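PDB 5O15: AmbC from Sorangium cellulosum, which contains a bifunctional polyketide synthase domain of the ambruticin pathway that probably dehydrates the growing chain and closes its oxygen heterocycle. Local coordinates for residues H45-D50 and L209-L214; V65-A70 and V97-T102; D73-P78 and G110-A115; A220-E225 and E234-P239. All coordinates share one frame; numbering follows the deposited sequence.

Interaction 1 (H45-D50 and L209-L214); sequences HAWVLD and LHPALL
The indole of W47 lies across the imidazole of H210, with its six-membered ring carrying nearly all of the meeting. At CB the side chain of W47 sets out toward 209-214, and a chi1 of 63°, which places CG between the backbone N and the carbonyl carbon, brings the six-membered ring out to H210. NE1, in the five-membered ring, donates to ND1 of H45 at 3.1 Å; the bond lies in the plane of the H45 ring, tilted 20° from that of the indole, and helps fix the indole's rotation. Further out, CH2 comes within 3.4 Å of H210 CE1, which stands over one indole face, displaced toward the rim. The ring planes meet obliquely, at 44°. V48 CG1 lies against the other face. Helix 211-225 is one of the two long helices of this double hotdog fold, and the loop following strand 34-41 packs against its first turn. H210 is the N-cap: its ND1 accepts from A212 N at 3.0 Å, in the imidazole plane, which holds the ring against the indole. Beyond it, P211 CB meets CH2 at the indole edge (4.0 Å), while CZ3 reaches A212 CB at 4.1 Å. Were W47 an alanine, one side of the H210 ring would probably be uncovered and H45 ND1 would lose the indole N-H. P211 also packs on A63 and E66 of helix 61-75.

Interaction 2 (V65-A70 and V97-T102); sequences VELALA and VTLQVT
L67 of the hotdog helix 61-75 points into the concave side of the strands that wrap it, meeting L99 and V101 of strand 96-103; a long helix cradled by antiparallel strands is the hallmark of the hotdog fold. The contact is wholly apolar. Between methyl groups, L67 CD1 and L99 CD1 lie 4.1 Å apart, and the two leucine side chains are roughly perpendicular. Both leucines carry CG anti to the carbonyl carbon (chi1 -71° in L67, -60° in L99), which sends their branched ends toward one another across the gap between helix and strand. The backbones are nearest at L67 and V101, whose CA atoms are 7.6 Å apart. L67 also packs on V116 of strand 112-120, while L99 and V101 lean on L40 and L36 of strand 34-41; L67 thus packs on two neighbouring strands, and its partners on the first are backed by a third. Polar bonding belongs to the flanks: on the helix, E66 OE2 accepts from H19 NE2 and G208 N, and along the strand the backbone of L99 pairs with G38 and that of V101 with L36. Nearer the root of the L67 side chain, the looser touch is made by CB, with V101 CG2 at 4.4 Å.

Interaction 3 (D73-P78 and G110-A115); sequences DAVGLP and GRRGFA
R112 lays the aliphatic part of its side chain along V75 and L77, where helix 61-75 gives way to the following loop. L77 CD1 rests 3.9 Å from R112 CG and equally near CD, while V75 CG2 approaches CD at 4.0 Å. The extended chain of R112 (chi2 178°, chi3 -180°) carries NE alongside the valine, close to the waters on V75 O. L77 CD2 meanwhile touches G110 O at 3.8 Å. Water links the polar parts: one molecule donates to V75 O at 2.8 Å and accepts from R112 NE, also at 2.8 Å, in the guanidinium plane; a second also donates to V75 O and takes a weak bond from NH2. Further out, R112 NH1 forms a salt bridge with D32 and a hydrogen bond to E104 O, which steady the guanidinium. With a leucine at this position, D32 is likely to lose its charged mate and V75 O its water link to the strand. On the helix side, G76 adopts positive phi and turns the chain so that L77 faces the strand. This is a Schellman motif, here ending the central helix of a hotdog fold against the start of strand 112-120.

Interaction 4 (A220-E225 and E234-P239); sequences ALLRAE and EGIPMP
L222 pushes one methyl onto the ring of P237, CD2 standing 3.6 Å from CG and 3.7 Å from CD of the proline. CB of the same ring is a little further from CD2, at 4.0 Å, so the methyl lies nearest the CG and CD end of the ring. Leucine and proline pass antiparallel. The other methyl of L222 turns to a different neighbour: CD1 meets I236 CD1 at 4.2 Å. I236 does not start out toward the helix, but with CG1 anti to its backbone N (chi1 -163°) and an extended chi2 of 173° its CD1 is brought nearer. L222 is thus forked over two successive residues at the start of strand 236-247. In this double hotdog fold the last turns of helix 211-225 lie on strands of the curved antiparallel array. There L222 also packs on L270 of strand 269-277, and P237 on A292 and W294 of strand 283-295. The neighbouring R223 makes a salt bridge with D170, while I236 reaches A168 and L169 in the short helix 167-170. Backbone bonds from I236 to A295 and from M238 to R293 fasten the strand carrying P237 to strand 283-295.

Overall arrangement
The four contacts follow the two helices of the double hotdog. Interactions 2 and 3 both use helix 61-75, set against neighbouring strands 96-103 and 112-120; their centres are 12 Å apart, they touch through A68 and F114, and their segments alternate along the chain. Interactions 1 and 4 share helix 211-225, at its start and its end, with centres 18 Å apart. Interactions 2 and 3 fall between the two segments of interaction 1; interaction 4 follows later. Between interactions 1 and 2, L209 N bonds E66 OE1 and L214 packs on V65, which ties the helices together and probably joins the two hotdog halves into one domain. Interactions 3 and 4 lie 30 Å apart, on opposite sides of the chain's centre.

Interaction 1 (H45-D50 and L209-L214)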
loop_
_atom_site.group_PDB
_atom_site.type_symbol
_atom_site.label_atom_id
_atom_site.label_comp_id
_atom_site.label_asym_id
_atom_site.label_seq_id
_atom_site.Cartn_x
_atom_site.Cartn_y
_atom_site.Cartn_z
ATOM N N HIS A 45 -16.325 5.912 -0.414
ATOM C CA HIS A 45 -14.911 6.004 -0.073
ATOM C C HIS A 45 -14.291 7.158 -0.839
ATOM O O HIS A 45 -13.336 6.971 -1.594
ATOM C CB HIS A 45 -14.203 4.679 -0.368
ATOM C CG HIS A 45 -14.630 3.609 0.568
ATOM N ND1 HIS A 45 -14.054 3.428 1.805
ATOM C CD2 HIS A 45 -15.664 2.739 0.501
ATOM C CE1 HIS A 45 -14.691 2.472 2.448
ATOM N NE2 HIS A 45 -15.683 2.047 1.683
ATOM N N ALA A 46 -14.818 8.363 -0.639
ATOM C CA ALA A 46 -14.330 9.519 -1.371
ATOM C C ALA A 46 -12.859 9.784 -1.095
ATOM O O ALA A 46 -12.188 10.384 -1.938
ATOM C CB ALA A 46 -15.164 10.759 -1.034
ATOM N N TRP A 47 -12.342 9.336 0.051
ATOM C CA TRP A 47 -10.927 9.505 0.350
ATOM C C TRP A 47 -10.007 8.989 -0.751
ATOM O O TRP A 47 -8.896 9.513 -0.898
ATOM C CB TRP A 47 -10.553 8.869 1.686
ATOM C CG TRP A 47 -10.747 7.376 1.769
ATOM C CD1 TRP A 47 -11.873 6.705 2.157
ATOM C CD2 TRP A 47 -9.771 6.364 1.480
ATOM N NE1 TRP A 47 -11.661 5.344 2.112
ATOM C CE2 TRP A 47 -10.374 5.116 1.714
ATOM C CE3 TRP A 47 -8.440 6.398 1.068
ATOM C CZ2 TRP A 47 -9.701 3.940 1.548
ATOM C CZ3 TRP A 47 -7.783 5.200 0.888
ATOM C CH2 TRP A 47 -8.420 3.999 1.126
ATOM N N VAL A 48 -10.407 7.938 -1.506
ATOM C CA VAL A 48 -9.477 7.412 -2.499
ATOM C C VAL A 48 -9.181 8.454 -3.563
ATOM O O VAL A 48 -8.131 8.403 -4.209
ATOM C CB VAL A 48 -9.976 6.090 -3.133
ATOM C CG1 VAL A 48 -10.127 5.039 -2.068
ATOM C CG2 VAL A 48 -11.271 6.263 -3.919
ATOM N N LEU A 49 -10.119 9.380 -3.796
ATOM C CA LEU A 49 -9.942 10.421 -4.804
ATOM C C LEU A 49 -8.870 11.426 -4.429
ATOM O O LEU A 49 -8.469 12.233 -5.278
ATOM C CB LEU A 49 -11.273 11.129 -5.077
ATOM C CG LEU A 49 -12.392 10.233 -5.620
ATOM C CD1 LEU A 49 -13.713 11.027 -5.694
ATOM C CD2 LEU A 49 -11.981 9.652 -6.964
ATOM N N ASP A 50 -8.432 11.444 -3.164
ATOM C CA ASP A 50 -7.313 12.287 -2.796
ATOM C C ASP A 50 -5.990 11.747 -3.310
ATOM O O ASP A 50 -4.972 12.467 -3.233
ATOM C CB ASP A 50 -7.229 12.397 -1.273
ATOM C CG ASP A 50 -8.324 13.257 -0.646
ATOM O OD1 ASP A 50 -9.101 13.881 -1.385
ATOM O OD2 ASP A 50 -8.371 13.292 0.608
ATOM N N LEU A 209 -5.332 -3.233 6.833
ATOM C CA LEU A 209 -4.440 -2.101 6.986
ATOM C C LEU A 209 -4.905 -1.029 6.014
ATOM O O LEU A 209 -4.788 -1.188 4.793
ATOM C CB LEU A 209 -3.000 -2.519 6.748
ATOM C CG LEU A 209 -1.974 -1.402 6.910
ATOM C CD1 LEU A 209 -2.068 -0.705 8.271
ATOM C CD2 LEU A 209 -0.589 -1.948 6.695
ATOM N N HIS A 210 -5.480 0.046 6.558
ATOM C CA HIS A 210 -6.061 1.055 5.709
ATOM C C HIS A 210 -5.025 1.472 4.668
ATOM O O HIS A 210 -3.891 1.839 5.024
ATOM C CB HIS A 210 -6.434 2.272 6.560
ATOM C CG HIS A 210 -7.323 3.244 5.872
ATOM N ND1 HIS A 210 -6.908 3.981 4.783
ATOM C CD2 HIS A 210 -8.603 3.619 6.122
ATOM C CE1 HIS A 210 -7.884 4.793 4.407
ATOM N NE2 HIS A 210 -8.921 4.599 5.209
ATOM N N PRO A 211 -5.381 1.491 3.392
ATOM C CA PRO A 211 -4.386 1.826 2.363
ATOM C C PRO A 211 -3.747 3.180 2.511
ATOM O O PRO A 211 -2.587 3.356 2.118
ATOM C CB PRO A 211 -5.203 1.702 1.067
ATOM C CG PRO A 211 -6.221 0.657 1.386
ATOM C CD PRO A 211 -6.614 0.918 2.822
ATOM N N ALA A 212 -4.469 4.159 3.060
ATOM C CA ALA A 212 -3.852 5.467 3.252
ATOM C C ALA A 212 -2.827 5.466 4.384
ATOM O O ALA A 212 -1.907 6.281 4.381
ATOM C CB ALA A 212 -4.917 6.540 3.496
ATOM N N LEU A 213 -2.943 4.529 5.315
ATOM C CA LEU A 213 -1.988 4.420 6.399
ATOM C C LEU A 213 -0.713 3.723 5.936
ATOM O O LEU A 213 0.393 4.207 6.196
ATOM C CB LEU A 213 -2.662 3.738 7.590
ATOM C CG LEU A 213 -1.864 3.633 8.869
ATOM C CD1 LEU A 213 -1.433 5.010 9.390
ATOM C CD2 LEU A 213 -2.678 2.941 9.894
ATOM N N LEU A 214 -0.837 2.621 5.164
ATOM C CA LEU A 214 0.369 2.055 4.585
ATOM C C LEU A 214 1.012 3.044 3.605
ATOM O O LEU A 214 2.239 3.172 3.567
ATOM C CB LEU A 214 0.066 0.709 3.929
ATOM C CG LEU A 214 1.287 0.030 3.299
ATOM C CD1 LEU A 214 2.369 -0.244 4.354
ATOM C CD2 LEU A 214 0.886 -1.302 2.610
#

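Interaction 2 (V65-A70 and V97-T102)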
loop_
_atom_site.group_PDB
_atom_site.type_symbol
_atom_site.label_atom_id
_atom_site.label_comp_id
_atom_site.label_asym_id
_atom_site.label_seq_id
_atom_site.Cartn_x
_atom_site.Cartn_y
_atom_site.Cartn_z
ATOM N N VAL A 65 -2.370 -4.156 -2.065
ATOM C CA VAL A 65 -1.814 -4.895 -0.945
ATOM C C VAL A 65 -2.905 -5.274 0.046
ATOM O O VAL A 65 -2.977 -6.416 0.512
ATOM C CB VAL A 65 -0.663 -4.112 -0.300
ATOM C CG1 VAL A 65 -0.144 -4.833 0.908
ATOM C CG2 VAL A 65 0.460 -3.867 -1.306
ATOM N N GLU A 66 -3.757 -4.310 0.404
ATOM C CA GLU A 66 -4.864 -4.563 1.314
ATOM C C GLU A 66 -5.779 -5.660 0.775
ATOM O O GLU A 66 -6.201 -6.546 1.528
ATOM C CB GLU A 66 -5.634 -3.256 1.555
ATOM C CG GLU A 66 -7.006 -3.413 2.173
ATOM C CD GLU A 66 -7.016 -3.943 3.606
ATOM O OE1 GLU A 66 -5.949 -4.222 4.188
ATOM O OE2 GLU A 66 -8.135 -4.135 4.139
ATOM N N LEU A 67 -6.114 -5.603 -0.515
ATOM C CA LEU A 67 -6.984 -6.628 -1.074
ATOM C C LEU A 67 -6.314 -7.996 -1.039
ATOM O O LEU A 67 -6.968 -9.004 -0.744
ATOM C CB LEU A 67 -7.406 -6.225 -2.494
ATOM C CG LEU A 67 -8.400 -5.044 -2.532
ATOM C CD1 LEU A 67 -8.499 -4.466 -3.920
ATOM C CD2 LEU A 67 -9.754 -5.472 -1.996
ATOM N N ALA A 68 -5.016 -8.051 -1.317
ATOM C CA ALA A 68 -4.295 -9.318 -1.242
ATOM C C ALA A 68 -4.226 -9.842 0.192
ATOM O O ALA A 68 -4.361 -11.046 0.414
ATOM C CB ALA A 68 -2.891 -9.140 -1.802
ATOM N N LEU A 69 -4.034 -8.944 1.177
ATOM C CA LEU A 69 -4.072 -9.350 2.573
ATOM C C LEU A 69 -5.443 -9.882 2.969
ATOM O O LEU A 69 -5.540 -10.804 3.784
ATOM C CB LEU A 69 -3.655 -8.186 3.485
ATOM C CG LEU A 69 -2.171 -7.806 3.416
ATOM C CD1 LEU A 69 -1.975 -6.429 4.024
ATOM C CD2 LEU A 69 -1.316 -8.811 4.125
ATOM N N ALA A 70 -6.513 -9.282 2.443
ATOM C CA ALA A 70 -7.854 -9.786 2.720
ATOM C C ALA A 70 -8.031 -11.187 2.142
ATOM O O ALA A 70 -8.626 -12.066 2.779
ATOM C CB ALA A 70 -8.908 -8.839 2.152
ATOM N N VAL A 97 -16.420 0.874 -9.057
ATOM C CA VAL A 97 -15.870 -0.232 -9.818
ATOM C C VAL A 97 -16.193 -1.518 -9.078
ATOM O O VAL A 97 -16.268 -1.568 -7.848
ATOM C CB VAL A 97 -14.352 -0.120 -10.083
ATOM C CG1 VAL A 97 -14.030 1.128 -10.878
ATOM C CG2 VAL A 97 -13.608 -0.125 -8.787
ATOM N N THR A 98 -16.388 -2.565 -9.846
ATOM C CA THR A 98 -16.520 -3.894 -9.300
ATOM C C THR A 98 -15.122 -4.490 -9.203
ATOM O O THR A 98 -14.279 -4.275 -10.081
ATOM C CB THR A 98 -17.406 -4.755 -10.217
ATOM O OG1 THR A 98 -18.683 -4.134 -10.357
ATOM C CG2 THR A 98 -17.656 -6.102 -9.623
ATOM N N LEU A 99 -14.889 -5.246 -8.142
ATOM C CA LEU A 99 -13.607 -5.873 -7.879
ATOM C C LEU A 99 -13.741 -7.386 -7.915
ATOM O O LEU A 99 -14.794 -7.953 -7.583
ATOM C CB LEU A 99 -13.129 -5.505 -6.475
ATOM C CG LEU A 99 -12.929 -4.019 -6.190
ATOM C CD1 LEU A 99 -12.510 -3.823 -4.735
ATOM C CD2 LEU A 99 -11.870 -3.495 -7.101
ATOM N N GLN A 100 -12.628 -8.041 -8.248
ATOM C CA GLN A 100 -12.569 -9.492 -8.119
ATOM C C GLN A 100 -11.160 -9.868 -7.712
ATOM O O GLN A 100 -10.194 -9.380 -8.303
ATOM C CB GLN A 100 -12.948 -10.196 -9.416
ATOM C CG GLN A 100 -13.191 -11.680 -9.218
ATOM C CD GLN A 100 -13.698 -12.363 -10.451
ATOM O OE1 GLN A 100 -13.063 -13.289 -10.966
ATOM N NE2 GLN A 100 -14.855 -11.940 -10.916
ATOM N N VAL A 101 -11.040 -10.728 -6.716
ATOM C CA VAL A 101 -9.766 -11.327 -6.370
ATOM C C VAL A 101 -9.889 -12.814 -6.642
ATOM O O VAL A 101 -10.766 -13.480 -6.092
ATOM C CB VAL A 101 -9.367 -11.081 -4.917
ATOM C CG1 VAL A 101 -8.006 -11.639 -4.697
ATOM C CG2 VAL A 101 -9.392 -9.549 -4.596
ATOM N N THR A 102 -9.020 -13.319 -7.500
ATOM C CA THR A 102 -8.977 -14.744 -7.828
ATOM C C THR A 102 -7.835 -15.361 -7.034
ATOM O O THR A 102 -6.744 -14.795 -6.939
ATOM C CB THR A 102 -8.855 -14.960 -9.360
ATOM O OG1 THR A 102 -7.721 -14.315 -9.895
ATOM C CG2 THR A 102 -10.030 -14.422 -10.088
#

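Interaction 3 (D73-P78 and G110-A115)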
loop_
_atom_site.group_PDB
_atom_site.type_symbol
_atom_site.label_atom_id
_atom_site.label_comp_id
_atom_site.label_asym_id
_atom_site.label_seq_id
_atom_site.Cartn_x
_atom_site.Cartn_y
_atom_site.Cartn_z
ATOM N N ASP A 73 -6.279 -13.718 4.361
ATOM C CA ASP A 73 -7.093 -14.055 5.520
ATOM C C ASP A 73 -8.240 -14.979 5.127
ATOM O O ASP A 73 -8.579 -15.917 5.861
ATOM C CB ASP A 73 -7.602 -12.765 6.163
ATOM C CG ASP A 73 -8.566 -13.016 7.280
ATOM O OD1 ASP A 73 -8.130 -13.529 8.325
ATOM O OD2 ASP A 73 -9.760 -12.703 7.102
ATOM N N ALA A 74 -8.852 -14.726 3.972
ATOM C CA ALA A 74 -9.994 -15.527 3.557
ATOM C C ALA A 74 -9.606 -16.974 3.280
ATOM O O ALA A 74 -10.433 -17.876 3.452
ATOM C CB ALA A 74 -10.627 -14.904 2.318
ATOM N N VAL A 75 -8.370 -17.223 2.847
ATOM C CA VAL A 75 -7.950 -18.570 2.455
ATOM C C VAL A 75 -7.073 -19.233 3.492
ATOM O O VAL A 75 -6.631 -20.380 3.291
ATOM C CB VAL A 75 -7.302 -18.611 1.054
ATOM C CG1 VAL A 75 -8.196 -17.891 0.065
ATOM C CG2 VAL A 75 -5.887 -18.018 1.057
ATOM N N GLY A 76 -6.812 -18.563 4.605
ATOM C CA GLY A 76 -6.060 -19.162 5.685
ATOM C C GLY A 76 -4.567 -19.156 5.492
ATOM O O GLY A 76 -3.894 -20.069 5.990
ATOM N N LEU A 77 -4.026 -18.173 4.766
ATOM C CA LEU A 77 -2.591 -18.046 4.673
ATOM C C LEU A 77 -2.150 -16.741 5.330
ATOM O O LEU A 77 -2.874 -15.749 5.256
ATOM C CB LEU A 77 -2.130 -18.049 3.213
ATOM C CG LEU A 77 -2.248 -19.401 2.507
ATOM C CD1 LEU A 77 -1.970 -19.275 0.994
ATOM C CD2 LEU A 77 -1.297 -20.403 3.160
ATOM N N PRO A 78 -0.960 -16.713 5.934
ATOM C CA PRO A 78 -0.594 -15.560 6.764
ATOM C C PRO A 78 0.041 -14.399 6.036
ATOM O O PRO A 78 0.196 -13.333 6.663
ATOM C CB PRO A 78 0.378 -16.174 7.783
ATOM C CG PRO A 78 1.010 -17.304 7.059
ATOM C CD PRO A 78 -0.091 -17.894 6.189
ATOM N N GLY A 110 2.965 -24.864 -0.188
ATOM C CA GLY A 110 2.102 -24.098 0.681
ATOM C C GLY A 110 1.811 -22.695 0.183
ATOM O O GLY A 110 1.562 -21.790 0.995
ATOM N N ARG A 111 1.808 -22.487 -1.135
ATOM C CA ARG A 111 1.615 -21.166 -1.719
ATOM C C ARG A 111 0.462 -21.196 -2.698
ATOM O O ARG A 111 0.166 -22.267 -3.281
ATOM C CB ARG A 111 2.880 -20.743 -2.428
ATOM C CG ARG A 111 4.013 -20.579 -1.450
ATOM C CD ARG A 111 5.388 -20.734 -2.102
ATOM N NE ARG A 111 5.716 -19.614 -2.973
ATOM C CZ ARG A 111 6.164 -18.435 -2.540
ATOM N NH1 ARG A 111 6.293 -18.214 -1.241
ATOM N NH2 ARG A 111 6.471 -17.466 -3.398
ATOM N N ARG A 112 -0.212 -20.065 -2.870
ATOM C CA ARG A 112 -1.322 -19.903 -3.802
ATOM C C ARG A 112 -1.106 -18.683 -4.680
ATOM O O ARG A 112 -0.878 -17.568 -4.155
ATOM C CB ARG A 112 -2.669 -19.724 -3.115
ATOM C CG ARG A 112 -3.170 -20.900 -2.286
ATOM C CD ARG A 112 -4.473 -20.559 -1.653
ATOM N NE ARG A 112 -5.059 -21.596 -0.832
ATOM C CZ ARG A 112 -5.944 -22.479 -1.271
ATOM N NH1 ARG A 112 -6.335 -22.450 -2.538
ATOM N NH2 ARG A 112 -6.446 -23.383 -0.436
ATOM N N GLY A 113 -1.226 -18.815 -5.990
ATOM C CA GLY A 113 -1.269 -17.625 -6.824
ATOM C C GLY A 113 -2.554 -16.851 -6.624
ATOM O O GLY A 113 -3.571 -17.364 -6.171
ATOM N N PHE A 114 -2.504 -15.548 -6.928
ATOM C CA PHE A 114 -3.705 -14.732 -6.871
ATOM C C PHE A 114 -3.610 -13.627 -7.912
ATOM O O PHE A 114 -2.529 -13.315 -8.404
ATOM C CB PHE A 114 -3.935 -14.131 -5.470
ATOM C CG PHE A 114 -2.997 -13.011 -5.149
ATOM C CD1 PHE A 114 -1.777 -13.245 -4.568
ATOM C CD2 PHE A 114 -3.346 -11.708 -5.479
ATOM C CE1 PHE A 114 -0.907 -12.210 -4.303
ATOM C CE2 PHE A 114 -2.462 -10.622 -5.192
ATOM C CZ PHE A 114 -1.266 -10.900 -4.642
ATOM N N ALA A 115 -4.737 -13.004 -8.200
ATOM C CA ALA A 115 -4.780 -11.814 -9.047
ATOM C C ALA A 115 -5.892 -10.901 -8.548
ATOM O O ALA A 115 -6.859 -11.370 -7.951
ATOM C CB ALA A 115 -4.985 -12.132 -10.530
HETATM O O HOH W 1 -4.787 -21.974 1.979
HETATM O O HOH W 2 -7.863 -22.867 2.501
#

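Interaction 4 (A220-E225 and E234-P239)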
loop_
_atom_site.group_PDB
_atom_site.type_symbol
_atom_site.label_atom_id
_atom_site.label_comp_id
_atom_site.label_asym_id
_atom_site.label_seq_id
_atom_site.Cartn_x
_atom_site.Cartn_y
_atom_site.Cartn_z
ATOM N N ALA A 220 6.575 9.012 3.885
ATOM C CA ALA A 220 7.720 9.352 4.724
ATOM C C ALA A 220 9.016 9.090 3.981
ATOM O O ALA A 220 9.946 9.909 4.021
ATOM C CB ALA A 220 7.660 8.540 6.018
ATOM N N LEU A 221 9.099 7.941 3.308
ATOM C CA LEU A 221 10.253 7.625 2.496
ATOM C C LEU A 221 10.478 8.667 1.403
ATOM O O LEU A 221 11.598 9.141 1.198
ATOM C CB LEU A 221 10.040 6.249 1.889
ATOM C CG LEU A 221 11.082 5.844 0.866
ATOM C CD1 LEU A 221 12.462 5.819 1.505
ATOM C CD2 LEU A 221 10.764 4.506 0.317
ATOM N N LEU A 222 9.430 9.032 0.683
ATOM C CA LEU A 222 9.588 9.990 -0.402
ATOM C C LEU A 222 9.977 11.365 0.118
ATOM O O LEU A 222 10.792 12.052 -0.497
ATOM C CB LEU A 222 8.305 10.064 -1.219
ATOM C CG LEU A 222 7.955 8.822 -2.025
ATOM C CD1 LEU A 222 6.590 8.960 -2.688
ATOM C CD2 LEU A 222 9.028 8.498 -3.049
ATOM N N ARG A 223 9.405 11.802 1.236
ATOM C CA ARG A 223 9.787 13.099 1.760
ATOM C C ARG A 223 11.237 13.112 2.198
ATOM O O ARG A 223 11.928 14.122 2.041
ATOM C CB ARG A 223 8.855 13.515 2.895
ATOM C CG ARG A 223 7.467 13.871 2.378
ATOM C CD ARG A 223 6.510 14.339 3.446
ATOM N NE ARG A 223 5.227 14.677 2.882
ATOM C CZ ARG A 223 4.945 15.772 2.184
ATOM N NH1 ARG A 223 5.812 16.761 2.055
ATOM N NH2 ARG A 223 3.762 15.879 1.611
ATOM N N ALA A 224 11.728 11.998 2.705
ATOM C CA ALA A 224 13.137 11.902 3.043
ATOM C C ALA A 224 14.011 11.878 1.789
ATOM O O ALA A 224 15.029 12.562 1.723
ATOM C CB ALA A 224 13.346 10.648 3.896
ATOM N N GLU A 225 13.613 11.131 0.771
ATOM C CA GLU A 225 14.444 10.952 -0.426
ATOM C C GLU A 225 14.366 12.106 -1.430
ATOM O O GLU A 225 15.338 12.329 -2.164
ATOM C CB GLU A 225 14.059 9.662 -1.132
ATOM C CG GLU A 225 14.482 8.454 -0.351
ATOM C CD GLU A 225 15.948 8.121 -0.583
ATOM O OE1 GLU A 225 16.400 8.233 -1.743
ATOM O OE2 GLU A 225 16.649 7.765 0.388
ATOM N N GLU A 234 12.549 14.484 -12.405
ATOM C CA GLU A 234 11.202 14.544 -12.964
ATOM C C GLU A 234 10.353 13.395 -12.429
ATOM O O GLU A 234 10.803 12.256 -12.371
ATOM C CB GLU A 234 11.273 14.428 -14.495
ATOM C CG GLU A 234 9.916 14.522 -15.180
ATOM C CD GLU A 234 9.980 14.360 -16.684
ATOM O OE1 GLU A 234 11.068 14.068 -17.225
ATOM O OE2 GLU A 234 8.931 14.536 -17.325
ATOM N N GLY A 235 9.110 13.702 -12.055
ATOM C CA GLY A 235 8.123 12.692 -11.748
ATOM C C GLY A 235 8.135 12.186 -10.331
ATOM O O GLY A 235 8.422 12.928 -9.394
ATOM N N ILE A 236 7.809 10.905 -10.150
ATOM C CA ILE A 236 7.678 10.360 -8.801
ATOM C C ILE A 236 7.999 8.868 -8.827
ATOM O O ILE A 236 7.647 8.183 -9.809
ATOM C CB ILE A 236 6.259 10.599 -8.249
ATOM C CG1 ILE A 236 6.237 10.412 -6.731
ATOM C CG2 ILE A 236 5.213 9.711 -8.979
ATOM C CD1 ILE A 236 4.913 10.803 -6.066
ATOM N N PRO A 237 8.633 8.298 -7.801
ATOM C CA PRO A 237 8.709 6.817 -7.735
ATOM C C PRO A 237 7.334 6.234 -7.495
ATOM O O PRO A 237 6.635 6.618 -6.559
ATOM C CB PRO A 237 9.632 6.556 -6.543
ATOM C CG PRO A 237 10.386 7.857 -6.337
ATOM C CD PRO A 237 9.428 8.941 -6.736
ATOM N N MET A 238 6.998 5.203 -8.285
ATOM C CA MET A 238 5.719 4.516 -8.252
ATOM C C MET A 238 5.966 3.063 -7.839
ATOM O O MET A 238 6.778 2.366 -8.470
ATOM C CB MET A 238 5.131 4.467 -9.674
ATOM C CG MET A 238 4.830 5.748 -10.352
ATOM S SD MET A 238 3.157 6.208 -10.017
ATOM C CE MET A 238 2.076 4.877 -10.527
ATOM N N PRO A 239 5.287 2.568 -6.814
ATOM C CA PRO A 239 5.465 1.162 -6.415
ATOM C C PRO A 239 5.093 0.218 -7.543
ATOM O O PRO A 239 4.058 0.388 -8.189
ATOM C CB PRO A 239 4.460 0.996 -5.279
ATOM C CG PRO A 239 4.210 2.407 -4.780
ATOM C CD PRO A 239 4.291 3.265 -5.980
#